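Local coordinates for sugar phosphate isomerase/epimerase (PDB 3L23), which binds magnesium in a TIM-barrel fold and probably acts as an isomerase, perhaps on sugar phosphates, though its substrate is not established, at residues A[17-22]-A[44-49]; A[75-80]-A[124-129]; A[214-219]-A[273-278]; A[246-251]-A[277-282]. All coordinates share one frame; numbering follows the deposited sequence. Where two conformers were deposited one is given.

Contacts 1, 2 and 3 all lie on the parallel barrel sheet, and some of their side chains, among them Gln18, Glu47, His79, Asp216 and Glu275, gather in its interior near the magnesium ion. Contacts 1 and 2 are neighbours, centres about 10 Å apart: Glu47 OE2 meets Ser77 OG at 2.8 Å. From contact 2, His79 NE2 reaches Glu214 OE1 of contact 3 at 2.8 Å, a probable hydrogen bond that carries polar contacts across the barrel. Contact 3 holds two of the four protein ligands of the metal, Asp216 and Glu275; His165 and His242 are the others. Contact 4 continues outward from contact 3 through the shared Glu277 and Gln278, their centres about 12 Å apart.

Contact 1 (A[17-22]-A[44-49]); sequences LQIYSL and SKLELA. With EDO (1,2-ethanediol), chain F.
Strand 16-18 runs parallel to strand 45-52 in the TIM barrel, the two being the ends of a beta-alpha-beta unit whose helix, 31-40, lies between them in sequence. Three backbone hydrogen bonds join them: Leu17 N to Lys45 O, Glu47 N to Leu17 O and, carrying the pairing on to the start of the 3-10 segment, Ile19 N to Glu47 O at 3.0 Å. In that segment, 19-22, the chain coils so that Gln18 O accepts from both Ser21 N and Ser21 OG.

Ile19 makes most of the apolar contacts. Its CG2 meets Leu46 CD2 at 3.9 Å, the two side chains at about a right angle, while CD1 reaches Leu48 CD2 at 4.1 Å; Phe64 of helix 61-70 packs on Ile19 and Leu48 as well. Farther along, Tyr20 CB touches Ala49 CB at 3.8 Å.

The polar contacts centre on the amide of Gln18, whose chain is bent at chi2 (48°), bringing NE2 back over the second strand. NE2 donates to Leu48 O, approaching from above the carbonyl plane, and to Glu47 OE1 on its anti side. That same OE1 is hydrogen-bonded to the magnesium ligand His242, which makes Glu47 a second-shell residue of the metal site. The amide is gripped at its other end too, for Gln18 OE1 accepts from Tyr20 N at 2.8 Å, in the carbonyl plane and on a lone pair.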
loop_
_atom_site.group_PDB
_atom_site.type_symbol
_atom_site.label_atom_id
_atom_site.label_comp_id
_atom_site.label_asym_id
_atom_site.label_seq_id
_atom_site.Cartn_x
_atom_site.Cartn_y
_atom_site.Cartn_z
ATOM N N LEU A 17 3.009 -8.236 -6.900
ATOM C CA LEU A 17 3.011 -7.000 -7.701
ATOM C C LEU A 17 1.865 -6.071 -7.323
ATOM O O LEU A 17 0.692 -6.492 -7.298
ATOM C CB LEU A 17 2.863 -7.299 -9.201
ATOM C CG LEU A 17 2.987 -6.190 -10.242
ATOM C CD1 LEU A 17 4.335 -5.420 -10.174
ATOM C CD2 LEU A 17 2.735 -6.708 -11.686
ATOM N N GLN A 18 2.187 -4.800 -7.086
ATOM C CA GLN A 18 1.170 -3.774 -6.955
ATOM C C GLN A 18 0.863 -3.354 -8.392
ATOM O O GLN A 18 1.706 -2.786 -9.116
ATOM C CB GLN A 18 1.661 -2.632 -6.064
ATOM C CG GLN A 18 0.938 -1.310 -6.154
ATOM C CD GLN A 18 -0.568 -1.394 -6.099
ATOM O OE1 GLN A 18 -1.219 -1.206 -7.113
ATOM N NE2 GLN A 18 -1.136 -1.651 -4.904
ATOM N N ILE A 19 -0.349 -3.658 -8.831
ATOM C CA ILE A 19 -0.667 -3.490 -10.247
ATOM C C ILE A 19 -0.650 -2.048 -10.777
ATOM O O ILE A 19 -0.595 -1.838 -12.006
ATOM C CB ILE A 19 -2.023 -4.153 -10.624
ATOM C CG1 ILE A 19 -3.216 -3.446 -9.981
ATOM C CG2 ILE A 19 -2.003 -5.652 -10.244
ATOM C CD1 ILE A 19 -4.622 -4.077 -10.373
ATOM N N TYR A 20 -0.711 -1.058 -9.895
ATOM C CA TYR A 20 -0.590 0.331 -10.344
ATOM C C TYR A 20 0.743 0.557 -11.078
ATOM O O TYR A 20 0.856 1.432 -11.894
ATOM C CB TYR A 20 -0.655 1.262 -9.133
ATOM C CG TYR A 20 -0.844 2.728 -9.418
ATOM C CD1 TYR A 20 -2.038 3.208 -9.910
ATOM C CD2 TYR A 20 0.130 3.638 -9.077
ATOM C CE1 TYR A 20 -2.224 4.571 -10.126
ATOM C CE2 TYR A 20 -0.037 4.986 -9.289
ATOM C CZ TYR A 20 -1.203 5.452 -9.801
ATOM O OH TYR A 20 -1.389 6.819 -9.991
ATOM N N SER A 21 1.714 -0.290 -10.796
ATOM C CA SER A 21 3.005 -0.271 -11.480
ATOM C C SER A 21 2.876 -0.341 -12.989
ATOM O O SER A 21 3.707 0.200 -13.697
ATOM C CB SER A 21 3.854 -1.468 -11.032
ATOM O OG SER A 21 4.039 -1.436 -9.611
ATOM N N LEU A 22 1.848 -1.019 -13.474
ATOM C CA LEU A 22 1.616 -1.170 -14.906
ATOM C C LEU A 22 0.768 -0.068 -15.532
ATOM O O LEU A 22 0.649 0.009 -16.744
ATOM C CB LEU A 22 0.944 -2.521 -15.140
ATOM C CG LEU A 22 1.755 -3.739 -14.693
ATOM C CD1 LEU A 22 0.848 -4.971 -14.716
ATOM C CD2 LEU A 22 2.949 -3.926 -15.579
ATOM N N SER A 44 3.193 -13.948 -8.794
ATOM C CA SER A 44 2.112 -14.856 -8.411
ATOM C C SER A 44 0.977 -14.252 -7.580
ATOM O O SER A 44 -0.113 -14.831 -7.510
ATOM C CB SER A 44 2.741 -16.007 -7.623
ATOM O OG SER A 44 3.383 -15.448 -6.482
ATOM N N LYS A 45 1.258 -13.115 -6.956
ATOM C CA LYS A 45 0.389 -12.446 -6.022
ATOM C C LYS A 45 0.164 -10.987 -6.429
ATOM O O LYS A 45 1.102 -10.280 -6.823
ATOM C CB LYS A 45 1.015 -12.511 -4.607
ATOM C CG LYS A 45 1.064 -13.924 -4.054
ATOM C CD LYS A 45 2.118 -14.129 -2.970
ATOM C CE LYS A 45 1.781 -13.411 -1.670
ATOM N NZ LYS A 45 2.728 -13.822 -0.531
ATOM N N LEU A 46 -1.073 -10.527 -6.331
ATOM C CA LEU A 46 -1.435 -9.161 -6.731
ATOM C C LEU A 46 -1.927 -8.331 -5.564
ATOM O O LEU A 46 -2.611 -8.855 -4.705
ATOM C CB LEU A 46 -2.540 -9.191 -7.751
ATOM C CG LEU A 46 -2.229 -9.926 -9.058
ATOM C CD1 LEU A 46 -3.482 -9.864 -9.958
ATOM C CD2 LEU A 46 -0.966 -9.403 -9.776
ATOM N N GLU A 47 -1.530 -7.063 -5.541
ATOM C CA GLU A 47 -2.188 -6.057 -4.741
ATOM C C GLU A 47 -2.848 -5.123 -5.741
ATOM O O GLU A 47 -2.179 -4.596 -6.668
ATOM C CB GLU A 47 -1.206 -5.307 -3.895
ATOM C CG GLU A 47 -1.874 -4.250 -2.982
ATOM C CD GLU A 47 -0.824 -3.629 -2.102
ATOM O OE1 GLU A 47 0.036 -2.896 -2.657
ATOM O OE2 GLU A 47 -0.837 -3.904 -0.875
ATOM N N LEU A 48 -4.162 -4.944 -5.575
ATOM C CA LEU A 48 -4.966 -4.134 -6.483
ATOM C C LEU A 48 -4.766 -2.630 -6.259
ATOM O O LEU A 48 -4.297 -2.195 -5.200
ATOM C CB LEU A 48 -6.447 -4.461 -6.296
ATOM C CG LEU A 48 -6.882 -5.914 -6.355
ATOM C CD1 LEU A 48 -8.397 -6.021 -6.070
ATOM C CD2 LEU A 48 -6.503 -6.534 -7.720
ATOM N N ALA A 49 -5.099 -1.868 -7.293
ATOM C CA ALA A 49 -5.298 -0.440 -7.210
ATOM C C ALA A 49 -6.473 -0.196 -8.090
ATOM O O ALA A 49 -6.810 -1.040 -8.941
ATOM C CB ALA A 49 -4.108 0.323 -7.728
HETATM C C1 EDO F . 5.367 -12.001 -2.063
HETATM O O1 EDO F . 4.215 -11.524 -1.337
HETATM C C2 EDO F . 6.194 -12.931 -1.193
HETATM O O2 EDO F . 5.395 -14.068 -0.914
#

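Contact 2 (A[75-80]-A[124-129]); sequences IISSHV and YLIQPM
His79 carries Pro128 CB over one face of its imidazole, 3.3 Å from His79 ND1, and the two side chains slide past each other in opposite directions. Beside it, Ile126 CG2 approaches obliquely, 3.9 Å from His79 CD2. NE2 of the imidazole is hydrogen-bonded to Glu214 OE1, and this bond and the packing on Pro128 and Ile126 together probably hold the ring, which also meets the rings of the magnesium ligands His165 and His242.

Nearer the N-terminal ends of the strands, on the face of His79 and Ile126, Ser77 OG lies 3.4 Å from Ile126 CD1 and against Tyr124 CB; it is hydrogen-bonded to Glu47. Tyr124 and Ile76 lie side by side, pointing the same way, with Ile76 CG2 in the plane of the phenol ring, at its edge, 3.7 Å from Tyr124 CD2. The phenol hydroxyl is bonded to Asp271.

Strands 75-79 and 124-127 are adjacent parallel staves of the TIM barrel, 20° apart in direction. Tyr124 N donates to Ile76 O, Ile126 N to Ser78 O at 2.9 Å, and Val80 N to Ile126 O; the bond from Ser78 N to Tyr124 O is weak.

On the helix-facing side, Val80 CG2 meets Leu125 CD1 at 3.7 Å, the side chains at about a right angle. Helix 103-119 covers this face: Tyr109 and Trp110 pack on Val80, and His117 holds Ser78 OG.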
loop_
_atom_site.group_PDB
_atom_site.type_symbol
_atom_site.label_atom_id
_atom_site.label_comp_id
_atom_site.label_asym_id
_atom_site.label_seq_id
_atom_site.Cartn_x
_atom_site.Cartn_y
_atom_site.Cartn_z
ATOM N N ILE A 75 -5.227 -12.696 -5.855
ATOM C CA ILE A 75 -5.417 -11.376 -5.272
ATOM C C ILE A 75 -5.303 -11.487 -3.756
ATOM O O ILE A 75 -6.095 -12.186 -3.112
ATOM C CB ILE A 75 -6.786 -10.762 -5.674
ATOM C CG1 ILE A 75 -6.899 -10.623 -7.208
ATOM C CG2 ILE A 75 -7.015 -9.431 -4.966
ATOM C CD1 ILE A 75 -8.325 -10.257 -7.639
ATOM N N ILE A 76 -4.288 -10.817 -3.207
ATOM C CA ILE A 76 -3.939 -10.859 -1.786
ATOM C C ILE A 76 -4.273 -9.565 -1.061
ATOM O O ILE A 76 -4.609 -9.573 0.121
ATOM C CB ILE A 76 -2.403 -11.081 -1.634
ATOM C CG1 ILE A 76 -1.981 -12.385 -2.313
ATOM C CG2 ILE A 76 -1.917 -11.046 -0.149
ATOM C CD1 ILE A 76 -2.723 -13.621 -1.836
ATOM N N SER A 77 -4.173 -8.441 -1.764
ATOM C CA SER A 77 -4.300 -7.155 -1.134
ATOM C C SER A 77 -4.904 -6.143 -2.088
ATOM O O SER A 77 -5.000 -6.368 -3.296
ATOM C CB SER A 77 -2.910 -6.700 -0.661
ATOM O OG SER A 77 -2.937 -5.477 0.025
ATOM N N SER A 78 -5.355 -5.041 -1.525
ATOM C CA SER A 78 -5.947 -3.955 -2.307
ATOM C C SER A 78 -5.740 -2.599 -1.638
ATOM O O SER A 78 -5.935 -2.479 -0.435
ATOM C CB SER A 78 -7.447 -4.208 -2.519
ATOM O OG SER A 78 -8.097 -3.211 -3.298
ATOM N N HIS A 79 -5.397 -1.598 -2.463
ATOM C CA HIS A 79 -5.241 -0.206 -2.087
ATOM C C HIS A 79 -6.486 0.561 -2.394
ATOM O O HIS A 79 -6.914 0.632 -3.525
ATOM C CB HIS A 79 -4.099 0.468 -2.845
ATOM C CG HIS A 79 -2.780 0.285 -2.204
ATOM N ND1 HIS A 79 -1.705 1.105 -2.473
ATOM C CD2 HIS A 79 -2.359 -0.609 -1.288
ATOM C CE1 HIS A 79 -0.676 0.713 -1.746
ATOM N NE2 HIS A 79 -1.041 -0.326 -1.024
ATOM N N VAL A 80 -7.066 1.176 -1.373
ATOM C CA VAL A 80 -8.270 1.927 -1.552
ATOM C C VAL A 80 -8.209 3.202 -0.710
ATOM O O VAL A 80 -7.577 3.224 0.341
ATOM C CB VAL A 80 -9.516 1.111 -1.135
ATOM C CG1 VAL A 80 -9.654 -0.154 -2.018
ATOM C CG2 VAL A 80 -9.453 0.756 0.369
ATOM N N TYR A 124 -5.732 -8.556 2.728
ATOM C CA TYR A 124 -5.451 -7.215 3.215
ATOM C C TYR A 124 -6.245 -6.145 2.469
ATOM O O TYR A 124 -6.365 -6.210 1.252
ATOM C CB TYR A 124 -3.976 -6.898 3.037
ATOM C CG TYR A 124 -2.999 -7.904 3.626
ATOM C CD1 TYR A 124 -2.691 -7.880 4.956
ATOM C CD2 TYR A 124 -2.351 -8.821 2.814
ATOM C CE1 TYR A 124 -1.775 -8.745 5.499
ATOM C CE2 TYR A 124 -1.432 -9.719 3.340
ATOM C CZ TYR A 124 -1.141 -9.666 4.680
ATOM O OH TYR A 124 -0.240 -10.560 5.210
ATOM N N LEU A 125 -6.726 -5.158 3.226
ATOM C CA LEU A 125 -7.378 -3.948 2.707
ATOM C C LEU A 125 -6.608 -2.776 3.315
ATOM O O LEU A 125 -6.523 -2.647 4.546
ATOM C CB LEU A 125 -8.855 -3.924 3.101
ATOM C CG LEU A 125 -9.699 -2.845 2.433
ATOM C CD1 LEU A 125 -9.649 -2.916 0.918
ATOM C CD2 LEU A 125 -11.162 -2.889 2.956
ATOM N N ILE A 126 -6.036 -1.936 2.448
ATOM C CA ILE A 126 -5.011 -0.958 2.849
ATOM C C ILE A 126 -5.299 0.432 2.269
ATOM O O ILE A 126 -5.631 0.565 1.100
ATOM C CB ILE A 126 -3.609 -1.426 2.401
ATOM C CG1 ILE A 126 -3.211 -2.726 3.118
ATOM C CG2 ILE A 126 -2.549 -0.339 2.619
ATOM C CD1 ILE A 126 -1.953 -3.473 2.652
ATOM N N GLN A 127 -5.217 1.452 3.125
ATOM C CA GLN A 127 -5.296 2.868 2.734
ATOM C C GLN A 127 -3.876 3.364 2.469
ATOM O O GLN A 127 -3.029 3.278 3.361
ATOM C CB GLN A 127 -5.926 3.713 3.822
ATOM C CG GLN A 127 -5.936 5.174 3.448
ATOM C CD GLN A 127 -6.729 5.981 4.410
ATOM O OE1 GLN A 127 -7.705 5.478 4.996
ATOM N NE2 GLN A 127 -6.343 7.254 4.586
ATOM N N PRO A 128 -3.592 3.816 1.235
ATOM C CA PRO A 128 -2.216 4.276 0.890
ATOM C C PRO A 128 -1.937 5.762 0.897
ATOM O O PRO A 128 -0.774 6.139 0.750
ATOM C CB PRO A 128 -2.063 3.748 -0.526
ATOM C CG PRO A 128 -3.433 3.992 -1.109
ATOM C CD PRO A 128 -4.428 3.723 0.021
HETATM N N MSE A 129 -2.941 6.628 1.058
HETATM C CA MSE A 129 -2.736 8.069 1.042
HETATM C C MSE A 129 -3.006 8.701 2.410
HETATM O O MSE A 129 -3.979 8.392 3.045
HETATM C CB MSE A 129 -3.633 8.759 -0.007
HETATM C CG MSE A 129 -3.337 10.259 -0.222
HETATM SE SE MSE A 129 -1.420 10.530 -0.893
HETATM C CE MSE A 129 -1.509 9.152 -2.038
#

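Contact 3 (A[214-219]-A[273-278]); sequences EMDVYW and FVELEQ. With MG (magnesium ion), chain B.
Asp216 OD2 and Glu275 OE1 converge on the magnesium ion, each 2.0 Å from it, which draws the two oxygens to 2.9 Å of each other. Their carboxylates are turned 52° apart; the shared cation probably offsets the repulsion. With chi1 at -175° carrying the Asp216 carboxylate toward the metal and chi2 (-54°) setting its rotation, OD2 binds magnesium and OD1 caps helix 217-222, accepting from Trp219 N. Two waters also bind the metal, one donating to Glu275 OE2. The site belongs to the C-terminal mouth of a xylose isomerase-like TIM barrel, and His165 and His242 complete its protein ligands. Deeper in the barrel, Glu214 OE2 comes within 3.7 Å of Phe273 CD2, while OE1 is hydrogen-bonded to His79.

The side of Tyr218, Trp219 and Glu277 is looser. In the Glu277 conformer described, a water bridges OE2, salt-bridged to Lys244, and Tyr218 OH, itself hydrogen-bonded to Arg246; OE2 lies 3.7 Å from Trp219 CZ2. Tyr218 CE2 sits 3.8 Å above the centre of the indole.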
loop_
_atom_site.group_PDB
_atom_site.type_symbol
_atom_site.label_atom_id
_atom_site.label_comp_id
_atom_site.label_asym_id
_atom_site.label_seq_id
_atom_site.Cartn_x
_atom_site.Cartn_y
_atom_site.Cartn_z
ATOM N N GLU A 214 1.791 -1.312 6.136
ATOM C CA GLU A 214 2.481 -1.822 4.956
ATOM C C GLU A 214 3.544 -0.781 4.702
ATOM O O GLU A 214 3.229 0.266 4.141
ATOM C CB GLU A 214 1.542 -1.937 3.750
ATOM C CG GLU A 214 2.202 -2.381 2.450
ATOM C CD GLU A 214 1.249 -2.456 1.324
ATOM O OE1 GLU A 214 0.639 -1.429 0.991
ATOM O OE2 GLU A 214 1.074 -3.547 0.753
HETATM N N MSE A 215 4.797 -1.076 5.060
HETATM C CA MSE A 215 5.852 -0.068 4.949
HETATM C C MSE A 215 6.391 -0.060 3.517
HETATM O O MSE A 215 6.817 -1.097 2.990
HETATM C CB MSE A 215 6.994 -0.329 5.926
HETATM C CG MSE A 215 8.220 0.546 5.660
HETATM SE SE MSE A 215 9.374 0.693 7.175
HETATM C CE MSE A 215 8.489 2.112 8.053
ATOM N N ASP A 216 6.361 1.102 2.884
ATOM C CA ASP A 216 6.977 1.264 1.562
ATOM C C ASP A 216 8.415 1.653 1.816
ATOM O O ASP A 216 8.707 2.762 2.289
ATOM C CB ASP A 216 6.233 2.284 0.733
ATOM C CG ASP A 216 6.759 2.406 -0.679
ATOM O OD1 ASP A 216 7.964 2.629 -0.825
ATOM O OD2 ASP A 216 5.939 2.363 -1.619
ATOM N N VAL A 217 9.315 0.739 1.471
ATOM C CA VAL A 217 10.715 0.955 1.855
ATOM C C VAL A 217 11.331 2.159 1.146
ATOM O O VAL A 217 12.205 2.819 1.722
ATOM C CB VAL A 217 11.582 -0.333 1.688
ATOM C CG1 VAL A 217 11.042 -1.427 2.576
ATOM C CG2 VAL A 217 11.668 -0.813 0.223
ATOM N N TYR A 218 10.970 2.397 -0.128
ATOM C CA TYR A 218 11.520 3.512 -0.883
ATOM C C TYR A 218 11.049 4.848 -0.286
ATOM O O TYR A 218 11.853 5.785 -0.071
ATOM C CB TYR A 218 11.081 3.458 -2.344
ATOM C CG TYR A 218 11.406 4.690 -3.163
ATOM C CD1 TYR A 218 12.687 4.940 -3.675
ATOM C CD2 TYR A 218 10.422 5.672 -3.449
ATOM C CE1 TYR A 218 12.944 6.041 -4.457
ATOM C CE2 TYR A 218 10.682 6.733 -4.196
ATOM C CZ TYR A 218 11.952 6.957 -4.711
ATOM O OH TYR A 218 12.249 8.036 -5.473
ATOM N N TRP A 219 9.737 4.963 -0.070
ATOM C CA TRP A 219 9.242 6.230 0.420
ATOM C C TRP A 219 9.707 6.506 1.838
ATOM O O TRP A 219 9.797 7.656 2.247
ATOM C CB TRP A 219 7.716 6.341 0.281
ATOM C CG TRP A 219 7.341 6.571 -1.150
ATOM C CD1 TRP A 219 6.799 5.673 -2.000
ATOM C CD2 TRP A 219 7.537 7.777 -1.904
ATOM N NE1 TRP A 219 6.656 6.221 -3.232
ATOM C CE2 TRP A 219 7.071 7.529 -3.201
ATOM C CE3 TRP A 219 8.045 9.035 -1.598
ATOM C CZ2 TRP A 219 7.115 8.481 -4.207
ATOM C CZ3 TRP A 219 8.066 10.012 -2.580
ATOM C CH2 TRP A 219 7.629 9.720 -3.895
ATOM N N PHE A 273 5.011 -6.663 -1.986
ATOM C CA PHE A 273 4.635 -6.284 -3.355
ATOM C C PHE A 273 5.662 -5.367 -4.005
ATOM O O PHE A 273 6.112 -4.369 -3.421
ATOM C CB PHE A 273 3.275 -5.618 -3.366
ATOM C CG PHE A 273 2.219 -6.480 -2.772
ATOM C CD1 PHE A 273 1.698 -7.524 -3.501
ATOM C CD2 PHE A 273 1.884 -6.371 -1.434
ATOM C CE1 PHE A 273 0.770 -8.391 -2.933
ATOM C CE2 PHE A 273 0.949 -7.195 -0.860
ATOM C CZ PHE A 273 0.400 -8.245 -1.606
ATOM N N VAL A 274 6.031 -5.737 -5.224
ATOM C CA VAL A 274 6.833 -4.880 -6.094
ATOM C C VAL A 274 6.053 -3.671 -6.539
ATOM O O VAL A 274 4.885 -3.768 -6.938
ATOM C CB VAL A 274 7.322 -5.674 -7.378
ATOM C CG1 VAL A 274 7.832 -4.716 -8.466
ATOM C CG2 VAL A 274 8.339 -6.731 -6.961
ATOM N N GLU A 275 6.710 -2.514 -6.509
ATOM C CA GLU A 275 6.133 -1.304 -7.038
ATOM C C GLU A 275 7.115 -0.575 -7.931
ATOM O O GLU A 275 8.326 -0.544 -7.645
ATOM C CB GLU A 275 5.693 -0.398 -5.900
ATOM C CG GLU A 275 5.063 0.861 -6.438
ATOM C CD GLU A 275 4.400 1.688 -5.377
ATOM O OE1 GLU A 275 4.782 1.614 -4.214
ATOM O OE2 GLU A 275 3.485 2.451 -5.726
ATOM N N LEU A 276 6.604 -0.011 -9.030
ATOM C CA LEU A 276 7.417 0.742 -9.983
ATOM C C LEU A 276 6.647 1.986 -10.404
ATOM O O LEU A 276 5.530 1.868 -10.892
ATOM C CB LEU A 276 7.733 -0.141 -11.204
ATOM C CG LEU A 276 8.591 0.454 -12.287
ATOM C CD1 LEU A 276 10.003 0.638 -11.737
ATOM C CD2 LEU A 276 8.525 -0.372 -13.583
ATOM N N GLU A 277 7.202 3.171 -10.204
ATOM C CA GLU A 277 6.507 4.370 -10.669
ATOM C C GLU A 277 6.843 4.602 -12.144
ATOM O O GLU A 277 7.503 3.766 -12.768
ATOM C CB GLU A 277 6.688 5.585 -9.706
ATOM C CG GLU A 277 8.001 6.252 -9.542
ATOM C CD GLU A 277 7.901 7.240 -8.358
ATOM O OE1 GLU A 277 7.126 8.220 -8.454
ATOM O OE2 GLU A 277 8.533 6.988 -7.316
ATOM N N GLN A 278 6.315 5.669 -12.736
ATOM C CA GLN A 278 6.509 5.947 -14.136
ATOM C C GLN A 278 7.975 5.888 -14.533
ATOM O O GLN A 278 8.824 6.517 -13.912
ATOM C CB GLN A 278 5.958 7.333 -14.439
ATOM C CG GLN A 278 6.271 7.838 -15.801
ATOM C CD GLN A 278 5.693 6.994 -16.892
ATOM O OE1 GLN A 278 4.506 6.659 -16.859
ATOM N NE2 GLN A 278 6.517 6.678 -17.911
HETATM MG MG MG B . 4.132 2.084 -2.393
HETATM O O HOH W 1 10.112 9.087 -6.742
HETATM O O HOH W 2 2.026 2.320 -3.446
HETATM O O HOH W 3 4.149 4.148 -2.914
#

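Contact 4 (A[246-251]-A[277-282]); sequences RAVFGQ and EQMPDG
Ala247 and Met279 bring their backbones nearest, with CA atoms 6.4 Å apart, in two loops without regular secondary structure, the first of which closes with a type II turn from Val248 to Gln251. Side-chain contacts are few and apolar. Val248 CG2 meets the methyl CE of Met279, a selenomethionine, at 3.8 Å, the two side chains oblique to each other; bends at chi2 (-67°) and chi3 (-81°) curl the Met279 chain toward the valine. Ala247 CB packs on Pro280 CD at 4.0 Å and lies 4.4 Å from Met279 SE.

Water supplies polar links between the loops. One molecule donates to Arg246 O at 2.8 Å and to Gln278 O at 3.1 Å, while a second accepts from Glu277 N and donates only weakly to Arg246 O.

The loops follow barrel strands 238-243 and 272-274 and precede helices 257-267 and 285-298; Val248 also touches Asp291 of helix 285-298, and in the conformer described Arg246 NE is hydrogen-bonded to Tyr218 OH of helix 217-222.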
loop_
_atom_site.group_PDB
_atom_site.type_symbol
_atom_site.label_atom_id
_atom_site.label_comp_id
_atom_site.label_asym_id
_atom_site.label_seq_id
_atom_site.Cartn_x
_atom_site.Cartn_y
_atom_site.Cartn_z
ATOM N N ARG A 246 14.000 3.878 -7.038
ATOM C CA ARG A 246 13.688 5.040 -7.874
ATOM C C ARG A 246 12.997 4.589 -9.159
ATOM O O ARG A 246 11.979 5.185 -9.594
ATOM C CB ARG A 246 14.960 5.798 -8.179
ATOM C CG ARG A 246 14.868 6.928 -9.186
ATOM C CD ARG A 246 13.803 7.944 -8.907
ATOM N NE ARG A 246 13.919 8.591 -7.600
ATOM C CZ ARG A 246 14.620 9.686 -7.313
ATOM N NH1 ARG A 246 15.375 10.303 -8.206
ATOM N NH2 ARG A 246 14.562 10.156 -6.077
ATOM N N ALA A 247 13.556 3.533 -9.757
ATOM C CA ALA A 247 12.998 2.909 -10.966
ATOM C C ALA A 247 13.309 1.420 -10.927
ATOM O O ALA A 247 12.910 0.763 -9.990
ATOM C CB ALA A 247 13.540 3.575 -12.232
ATOM N N VAL A 248 14.012 0.861 -11.914
ATOM C CA VAL A 248 14.324 -0.557 -11.836
ATOM C C VAL A 248 15.217 -0.854 -10.622
ATOM O O VAL A 248 16.203 -0.138 -10.354
ATOM C CB VAL A 248 14.983 -1.066 -13.146
ATOM C CG1 VAL A 248 15.466 -2.489 -12.957
ATOM C CG2 VAL A 248 13.957 -0.902 -14.286
ATOM N N PHE A 249 14.868 -1.928 -9.903
ATOM C CA PHE A 249 15.600 -2.323 -8.709
ATOM C C PHE A 249 17.097 -2.414 -8.955
ATOM O O PHE A 249 17.565 -3.008 -9.953
ATOM C CB PHE A 249 15.145 -3.663 -8.167
ATOM C CG PHE A 249 13.717 -3.738 -7.724
ATOM C CD1 PHE A 249 12.920 -2.609 -7.509
ATOM C CD2 PHE A 249 13.170 -4.963 -7.496
ATOM C CE1 PHE A 249 11.624 -2.741 -7.084
ATOM C CE2 PHE A 249 11.888 -5.114 -7.047
ATOM C CZ PHE A 249 11.121 -4.023 -6.801
ATOM N N GLY A 250 17.863 -1.811 -8.043
ATOM C CA GLY A 250 19.306 -1.876 -8.087
ATOM C C GLY A 250 20.039 -0.932 -9.001
ATOM O O GLY A 250 21.238 -0.960 -9.050
ATOM N N GLN A 251 19.335 -0.078 -9.718
ATOM C CA GLN A 251 19.992 0.830 -10.675
ATOM C C GLN A 251 20.263 2.233 -10.146
ATOM O O GLN A 251 20.877 3.033 -10.835
ATOM C CB GLN A 251 19.159 0.876 -11.961
ATOM C CG GLN A 251 19.149 -0.526 -12.627
ATOM C CD GLN A 251 18.619 -0.551 -14.037
ATOM O OE1 GLN A 251 18.195 0.471 -14.602
ATOM N NE2 GLN A 251 18.627 -1.748 -14.630
ATOM N N GLU A 277 7.202 3.171 -10.204
ATOM C CA GLU A 277 6.507 4.370 -10.669
ATOM C C GLU A 277 6.843 4.602 -12.144
ATOM O O GLU A 277 7.503 3.766 -12.768
ATOM C CB GLU A 277 6.688 5.585 -9.706
ATOM C CG GLU A 277 8.001 6.252 -9.542
ATOM C CD GLU A 277 7.901 7.240 -8.358
ATOM O OE1 GLU A 277 7.126 8.220 -8.454
ATOM O OE2 GLU A 277 8.533 6.988 -7.316
ATOM N N GLN A 278 6.315 5.669 -12.736
ATOM C CA GLN A 278 6.509 5.947 -14.136
ATOM C C GLN A 278 7.975 5.888 -14.533
ATOM O O GLN A 278 8.824 6.517 -13.912
ATOM C CB GLN A 278 5.958 7.333 -14.439
ATOM C CG GLN A 278 6.271 7.838 -15.801
ATOM C CD GLN A 278 5.693 6.994 -16.892
ATOM O OE1 GLN A 278 4.506 6.659 -16.859
ATOM N NE2 GLN A 278 6.517 6.678 -17.911
HETATM N N MSE A 279 8.275 5.094 -15.545
HETATM C CA MSE A 279 9.659 4.992 -16.011
HETATM C C MSE A 279 10.161 6.359 -16.477
HETATM O O MSE A 279 9.472 7.067 -17.215
HETATM C CB MSE A 279 9.778 3.923 -17.095
HETATM C CG MSE A 279 9.621 2.488 -16.582
HETATM SE SE MSE A 279 11.016 1.874 -15.432
HETATM C CE MSE A 279 12.309 1.422 -16.817
ATOM N N PRO A 280 11.355 6.762 -16.018
ATOM C CA PRO A 280 11.891 8.064 -16.396
ATOM C C PRO A 280 12.611 8.111 -17.733
ATOM O O PRO A 280 12.944 9.211 -18.212
ATOM C CB PRO A 280 12.922 8.331 -15.288
ATOM C CG PRO A 280 13.481 7.016 -14.984
ATOM C CD PRO A 280 12.280 6.028 -15.126
ATOM N N ASP A 281 12.839 6.951 -18.346
ATOM C CA ASP A 281 13.694 6.828 -19.528
ATOM C C ASP A 281 13.002 6.418 -20.849
ATOM O O ASP A 281 13.654 5.947 -21.784
ATOM C CB ASP A 281 14.827 5.838 -19.198
ATOM C CG ASP A 281 14.326 4.464 -18.798
ATOM O OD1 ASP A 281 13.099 4.245 -18.831
ATOM O OD2 ASP A 281 15.167 3.607 -18.425
ATOM N N GLY A 282 11.689 6.575 -20.918
ATOM C CA GLY A 282 10.948 6.303 -22.148
ATOM C C GLY A 282 10.496 4.856 -22.343
ATOM O O GLY A 282 9.821 4.544 -23.333
HETATM O O HOH W 4 9.827 3.161 -8.851
HETATM O O HOH W 5 11.148 6.509 -11.912
#